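Local atomic coordinates of CDP-4-keto-6-deoxy-D-glucose-3-dehydrase (Yersinia pseudotuberculosis, PDB entry 3BB8), a protein that uses pyridoxal 5'-phosphate and probably dehydrates CDP-4-keto-6-deoxy-D-glucose at C3 in lipopolysaccharide sugar biosynthesis. Residues F345-R359 with D402-Y414. The protein carries 1 engineered substitution. Numbering follows the deposited sequence.
Sequences FGFPITLKEDSGVSR and DRIMNQTFWIGIY
Arg359 reaches the C-terminal end of helix 399-407, where its guanidinium meets the carbonyls of Met405 and Asn406 and that of Thr408, the first strand residue. NH1 and NH2 both donate to Met405 O, NH2 at 2.7 Å, while NH1 also gives a bond to a lone pair of Thr408 O at 2.8 Å; Asn406 O lies over one face. An extended chain bent only at its third torsion (chi3 59°) turns the group among these oxygens, whose partial negative charge would probably stabilise the cation.

Antiparallel pairing joins strands 347-351 and 408-411, Ile349 N meeting Phe409 O almost straight on (2.7 Å). The Phe409 ring, with CG placed between its backbone N and carbonyl carbon (chi1 73°), folds alongside Ile349 so that Ile349 CB packs on one face. On the opposite side of the sheet, Thr350 OG1 and Thr408 OG1 share a hydrogen bond of 2.9 Å; Tyr144 also bonds Thr350 OG1.

Beyond the strand, the Glu353 carboxylate forms a nearly coplanar salt bridge with the Arg403 guanidinium, OE2 using its syn lone pair for NE at 3.0 Å. Thr350 CG2 covers a face of that guanidinium; Glu332 also salt-bridges Arg403 NH2.

In this aspartate aminotransferase fold, Phe345, its ring oblique to Trp410, touches Asp194 of the cofactor site. Strand 347-351 lies between 331-332 and 408-411; helix 419-432 packs on Ile349, Phe409 and Ile411 through Phe429, and helix 293-323 touches Phe347 and Ile413.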
loop_
_atom_site.group_PDB
_atom_site.type_symbol
_atom_site.label_atom_id
_atom_site.label_comp_id
_atom_site.label_asym_id
_atom_site.label_seq_id
_atom_site.Cartn_x
_atom_site.Cartn_y
_atom_site.Cartn_z
ATOM N N PHE A 345 -3.930 23.977 -3.407
ATOM C CA PHE A 345 -3.804 22.985 -2.344
ATOM C C PHE A 345 -3.456 23.742 -1.072
ATOM O O PHE A 345 -3.951 23.434 0.017
ATOM C CB PHE A 345 -2.687 21.991 -2.699
ATOM C CG PHE A 345 -2.358 21.013 -1.601
ATOM C CD1 PHE A 345 -1.380 21.304 -0.658
ATOM C CD2 PHE A 345 -3.023 19.794 -1.515
ATOM C CE1 PHE A 345 -1.065 20.395 0.353
ATOM C CE2 PHE A 345 -2.717 18.880 -0.506
ATOM C CZ PHE A 345 -1.735 19.183 0.427
ATOM N N GLY A 346 -2.590 24.735 -1.238
ATOM C CA GLY A 346 -2.158 25.568 -0.131
ATOM C C GLY A 346 -1.753 26.923 -0.674
ATOM O O GLY A 346 -1.776 27.135 -1.888
ATOM N N PHE A 347 -1.369 27.832 0.216
ATOM C CA PHE A 347 -0.964 29.190 -0.167
ATOM C C PHE A 347 0.541 29.376 0.067
ATOM O O PHE A 347 0.966 29.627 1.191
ATOM C CB PHE A 347 -1.746 30.197 0.677
ATOM C CG PHE A 347 -1.696 31.605 0.158
ATOM C CD1 PHE A 347 -2.519 32.002 -0.894
ATOM C CD2 PHE A 347 -0.844 32.541 0.738
ATOM C CE1 PHE A 347 -2.502 33.316 -1.361
ATOM C CE2 PHE A 347 -0.813 33.858 0.282
ATOM C CZ PHE A 347 -1.644 34.249 -0.768
ATOM N N PRO A 348 1.361 29.254 -0.991
ATOM C CA PRO A 348 2.820 29.405 -0.887
ATOM C C PRO A 348 3.326 30.856 -0.822
ATOM O O PRO A 348 2.967 31.699 -1.649
ATOM C CB PRO A 348 3.323 28.680 -2.129
ATOM C CG PRO A 348 2.269 29.041 -3.146
ATOM C CD PRO A 348 0.975 28.858 -2.359
ATOM N N ILE A 349 4.190 31.117 0.154
ATOM C CA ILE A 349 4.755 32.445 0.366
ATOM C C ILE A 349 6.267 32.394 0.557
ATOM O O ILE A 349 6.771 31.597 1.349
ATOM C CB ILE A 349 4.148 33.096 1.629
ATOM C CG1 ILE A 349 2.637 33.253 1.453
ATOM C CG2 ILE A 349 4.815 34.446 1.899
ATOM C CD1 ILE A 349 1.918 33.595 2.732
ATOM N N THR A 350 6.982 33.247 -0.170
ATOM C CA THR A 350 8.431 33.339 -0.036
ATOM C C THR A 350 8.838 34.622 0.680
ATOM O O THR A 350 8.615 35.723 0.177
ATOM C CB THR A 350 9.129 33.284 -1.408
ATOM O OG1 THR A 350 8.899 32.006 -2.014
ATOM C CG2 THR A 350 10.625 33.505 -1.253
ATOM N N LEU A 351 9.436 34.472 1.858
ATOM C CA LEU A 351 9.874 35.617 2.647
ATOM C C LEU A 351 11.173 36.199 2.100
ATOM O O LEU A 351 12.154 35.480 1.909
ATOM C CB LEU A 351 10.050 35.222 4.114
ATOM C CG LEU A 351 10.834 36.200 4.990
ATOM C CD1 LEU A 351 9.974 37.401 5.359
ATOM C CD2 LEU A 351 11.355 35.505 6.239
ATOM N N LYS A 352 11.173 37.504 1.853
ATOM C CA LYS A 352 12.325 38.171 1.254
ATOM C C LYS A 352 13.534 38.122 2.182
ATOM O O LYS A 352 13.412 38.332 3.389
ATOM C CB LYS A 352 11.984 39.622 0.910
ATOM C CG LYS A 352 11.147 39.781 -0.348
ATOM C CD LYS A 352 10.859 41.246 -0.638
ATOM C CE LYS A 352 9.858 41.398 -1.771
ATOM N NZ LYS A 352 10.321 40.723 -3.015
ATOM N N GLU A 353 14.701 37.843 1.610
ATOM C CA GLU A 353 15.926 37.719 2.391
ATOM C C GLU A 353 16.260 39.025 3.103
ATOM O O GLU A 353 16.690 39.021 4.258
ATOM C CB GLU A 353 17.092 37.296 1.495
ATOM C CG GLU A 353 17.002 35.863 0.994
ATOM C CD GLU A 353 16.199 35.742 -0.286
ATOM O OE1 GLU A 353 15.362 36.631 -0.551
ATOM O OE2 GLU A 353 16.403 34.758 -1.027
ATOM N N ASP A 354 16.061 40.140 2.409
ATOM C CA ASP A 354 16.450 41.446 2.927
ATOM C C ASP A 354 15.381 42.013 3.855
ATOM O O ASP A 354 15.366 43.209 4.144
ATOM C CB ASP A 354 16.719 42.421 1.778
ATOM C CG ASP A 354 15.464 42.768 1.002
ATOM O OD1 ASP A 354 14.368 42.745 1.602
ATOM O OD2 ASP A 354 15.573 43.063 -0.206
ATOM N N SER A 355 14.485 41.145 4.317
ATOM C CA SER A 355 13.408 41.558 5.204
ATOM C C SER A 355 13.923 41.811 6.613
ATOM O O SER A 355 13.234 42.428 7.423
ATOM C CB SER A 355 12.317 40.491 5.257
ATOM O OG SER A 355 12.775 39.339 5.940
ATOM N N GLY A 356 15.120 41.319 6.913
ATOM C CA GLY A 356 15.680 41.522 8.237
ATOM C C GLY A 356 15.343 40.455 9.267
ATOM O O GLY A 356 15.787 40.542 10.417
ATOM N N VAL A 357 14.547 39.463 8.880
ATOM C CA VAL A 357 14.199 38.375 9.795
ATOM C C VAL A 357 14.306 37.017 9.107
ATOM O O VAL A 357 14.538 36.939 7.906
ATOM C CB VAL A 357 12.774 38.523 10.355
ATOM C CG1 VAL A 357 12.717 39.704 11.292
ATOM C CG2 VAL A 357 11.782 38.671 9.218
ATOM N N SER A 358 14.130 35.951 9.876
ATOM C CA SER A 358 14.217 34.597 9.337
ATOM C C SER A 358 12.878 33.889 9.260
ATOM O O SER A 358 11.971 34.177 10.039
ATOM C CB SER A 358 15.165 33.748 10.188
ATOM O OG SER A 358 16.495 33.853 9.712
ATOM N N ARG A 359 12.766 32.957 8.315
ATOM C CA ARG A 359 11.551 32.170 8.156
ATOM C C ARG A 359 11.268 31.565 9.526
ATOM O O ARG A 359 10.118 31.485 9.957
ATOM C CB ARG A 359 11.770 31.066 7.113
ATOM C CG ARG A 359 10.528 30.248 6.764
ATOM C CD ARG A 359 10.814 29.265 5.620
ATOM N NE ARG A 359 11.885 28.330 5.966
ATOM C CZ ARG A 359 12.395 27.425 5.139
ATOM N NH1 ARG A 359 11.936 27.313 3.902
ATOM N NH2 ARG A 359 13.381 26.638 5.547
ATOM N N ASP A 402 16.898 26.094 -3.962
ATOM C CA ASP A 402 17.568 26.381 -2.696
ATOM C C ASP A 402 16.853 27.523 -1.990
ATOM O O ASP A 402 16.691 27.516 -0.766
ATOM C CB ASP A 402 19.032 26.769 -2.932
ATOM C CG ASP A 402 19.935 25.565 -3.075
ATOM O OD1 ASP A 402 19.788 24.625 -2.268
ATOM O OD2 ASP A 402 20.794 25.564 -3.981
ATOM N N ARG A 403 16.419 28.509 -2.765
ATOM C CA ARG A 403 15.730 29.644 -2.174
ATOM C C ARG A 403 14.442 29.151 -1.518
ATOM O O ARG A 403 14.056 29.625 -0.446
ATOM C CB ARG A 403 15.408 30.695 -3.241
ATOM C CG ARG A 403 15.172 32.073 -2.656
ATOM C CD ARG A 403 14.616 33.039 -3.675
ATOM N NE ARG A 403 14.247 34.304 -3.048
ATOM C CZ ARG A 403 13.313 35.124 -3.519
ATOM N NH1 ARG A 403 12.646 34.814 -4.627
ATOM N NH2 ARG A 403 13.047 36.255 -2.879
ATOM N N ILE A 404 13.787 28.185 -2.159
ATOM C CA ILE A 404 12.543 27.649 -1.624
ATOM C C ILE A 404 12.826 26.886 -0.349
ATOM O O ILE A 404 12.094 26.995 0.632
ATOM C CB ILE A 404 11.846 26.710 -2.645
ATOM C CG1 ILE A 404 11.366 27.529 -3.852
ATOM C CG2 ILE A 404 10.673 26.000 -1.989
ATOM C CD1 ILE A 404 10.683 26.710 -4.924
ATOM N N MET A 405 13.909 26.118 -0.364
ATOM C CA MET A 405 14.294 25.332 0.798
ATOM C C MET A 405 14.542 26.240 1.992
ATOM O O MET A 405 14.196 25.897 3.121
ATOM C CB MET A 405 15.560 24.525 0.498
ATOM C CG MET A 405 16.086 23.733 1.691
ATOM S SD MET A 405 17.722 23.044 1.379
ATOM C CE MET A 405 18.657 24.557 1.164
ATOM N N ASN A 406 15.130 27.405 1.735
ATOM C CA ASN A 406 15.446 28.352 2.804
ATOM C C ASN A 406 14.413 29.413 3.129
ATOM O O ASN A 406 14.221 29.750 4.294
ATOM C CB ASN A 406 16.744 29.100 2.491
ATOM C CG ASN A 406 17.952 28.208 2.512
ATOM O OD1 ASN A 406 18.266 27.602 3.537
ATOM N ND2 ASN A 406 18.643 28.118 1.374
ATOM N N GLN A 407 13.747 29.939 2.108
ATOM C CA GLN A 407 12.815 31.044 2.321
ATOM C C GLN A 407 11.323 30.839 2.083
ATOM O O GLN A 407 10.527 31.736 2.377
ATOM C CB GLN A 407 13.281 32.224 1.468
ATOM C CG GLN A 407 14.739 32.606 1.685
ATOM C CD GLN A 407 14.956 33.266 3.026
ATOM O OE1 GLN A 407 14.354 34.301 3.320
ATOM N NE2 GLN A 407 15.810 32.679 3.848
ATOM N N THR A 408 10.927 29.680 1.568
ATOM C CA THR A 408 9.514 29.453 1.279
ATOM C C THR A 408 8.756 28.638 2.315
ATOM O O THR A 408 9.331 27.873 3.077
ATOM C CB THR A 408 9.357 28.781 -0.101
ATOM O OG1 THR A 408 10.063 29.553 -1.076
ATOM C CG2 THR A 408 7.891 28.685 -0.509
ATOM N N PHE A 409 7.445 28.829 2.340
ATOM C CA PHE A 409 6.571 28.102 3.242
ATOM C C PHE A 409 5.146 28.360 2.749
ATOM O O PHE A 409 4.932 29.251 1.931
ATOM C CB PHE A 409 6.765 28.597 4.681
ATOM C CG PHE A 409 6.180 29.959 4.954
ATOM C CD1 PHE A 409 4.892 30.088 5.473
ATOM C CD2 PHE A 409 6.915 31.108 4.693
ATOM C CE1 PHE A 409 4.346 31.350 5.728
ATOM C CE2 PHE A 409 6.379 32.372 4.942
ATOM C CZ PHE A 409 5.091 32.491 5.461
ATOM N N TRP A 410 4.178 27.580 3.217
ATOM C CA TRP A 410 2.806 27.794 2.786
ATOM C C TRP A 410 1.830 27.711 3.936
ATOM O O TRP A 410 2.121 27.104 4.963
ATOM C CB TRP A 410 2.398 26.804 1.679
ATOM C CG TRP A 410 2.572 25.337 2.001
ATOM C CD1 TRP A 410 3.723 24.610 1.921
ATOM C CD2 TRP A 410 1.546 24.417 2.403
ATOM N NE1 TRP A 410 3.480 23.292 2.240
ATOM C CE2 TRP A 410 2.154 23.147 2.541
ATOM C CE3 TRP A 410 0.174 24.542 2.658
ATOM C CZ2 TRP A 410 1.438 22.010 2.923
ATOM C CZ3 TRP A 410 -0.541 23.408 3.039
ATOM C CH2 TRP A 410 0.094 22.159 3.167
ATOM N N ILE A 411 0.664 28.326 3.763
ATOM C CA ILE A 411 -0.393 28.260 4.765
ATOM C C ILE A 411 -1.729 27.886 4.131
ATOM O O ILE A 411 -1.792 27.530 2.955
ATOM C CB ILE A 411 -0.547 29.597 5.513
ATOM C CG1 ILE A 411 -0.917 30.715 4.536
ATOM C CG2 ILE A 411 0.734 29.938 6.261
ATOM C CD1 ILE A 411 -0.606 32.103 5.051
ATOM N N GLY A 412 -2.796 27.970 4.920
ATOM C CA GLY A 412 -3.997 27.197 4.663
ATOM C C GLY A 412 -5.060 27.999 3.940
ATOM O O GLY A 412 -5.428 29.092 4.372
ATOM N N ILE A 413 -5.556 27.454 2.834
ATOM C CA ILE A 413 -6.706 28.033 2.141
ATOM C C ILE A 413 -7.748 26.966 1.807
ATOM O O ILE A 413 -8.593 27.160 0.927
ATOM C CB ILE A 413 -6.205 28.695 0.823
ATOM C CG1 ILE A 413 -5.170 27.811 0.130
ATOM C CG2 ILE A 413 -5.668 30.090 1.115
ATOM C CD1 ILE A 413 -5.744 26.553 -0.495
ATOM N N TYR A 414 -7.683 25.843 2.524
ATOM C CA TYR A 414 -8.603 24.731 2.303
ATOM C C TYR A 414 -10.015 25.040 2.824
ATOM O O TYR A 414 -10.195 25.877 3.713
ATOM C CB TYR A 414 -8.053 23.435 2.935
ATOM C CG TYR A 414 -8.179 23.339 4.438
ATOM C CD1 TYR A 414 -9.069 22.442 5.025
ATOM C CD2 TYR A 414 -7.418 24.150 5.275
ATOM C CE1 TYR A 414 -9.200 22.357 6.412
ATOM C CE2 TYR A 414 -7.538 24.073 6.656
ATOM C CZ TYR A 414 -8.427 23.179 7.219
ATOM O OH TYR A 414 -8.532 23.099 8.591
#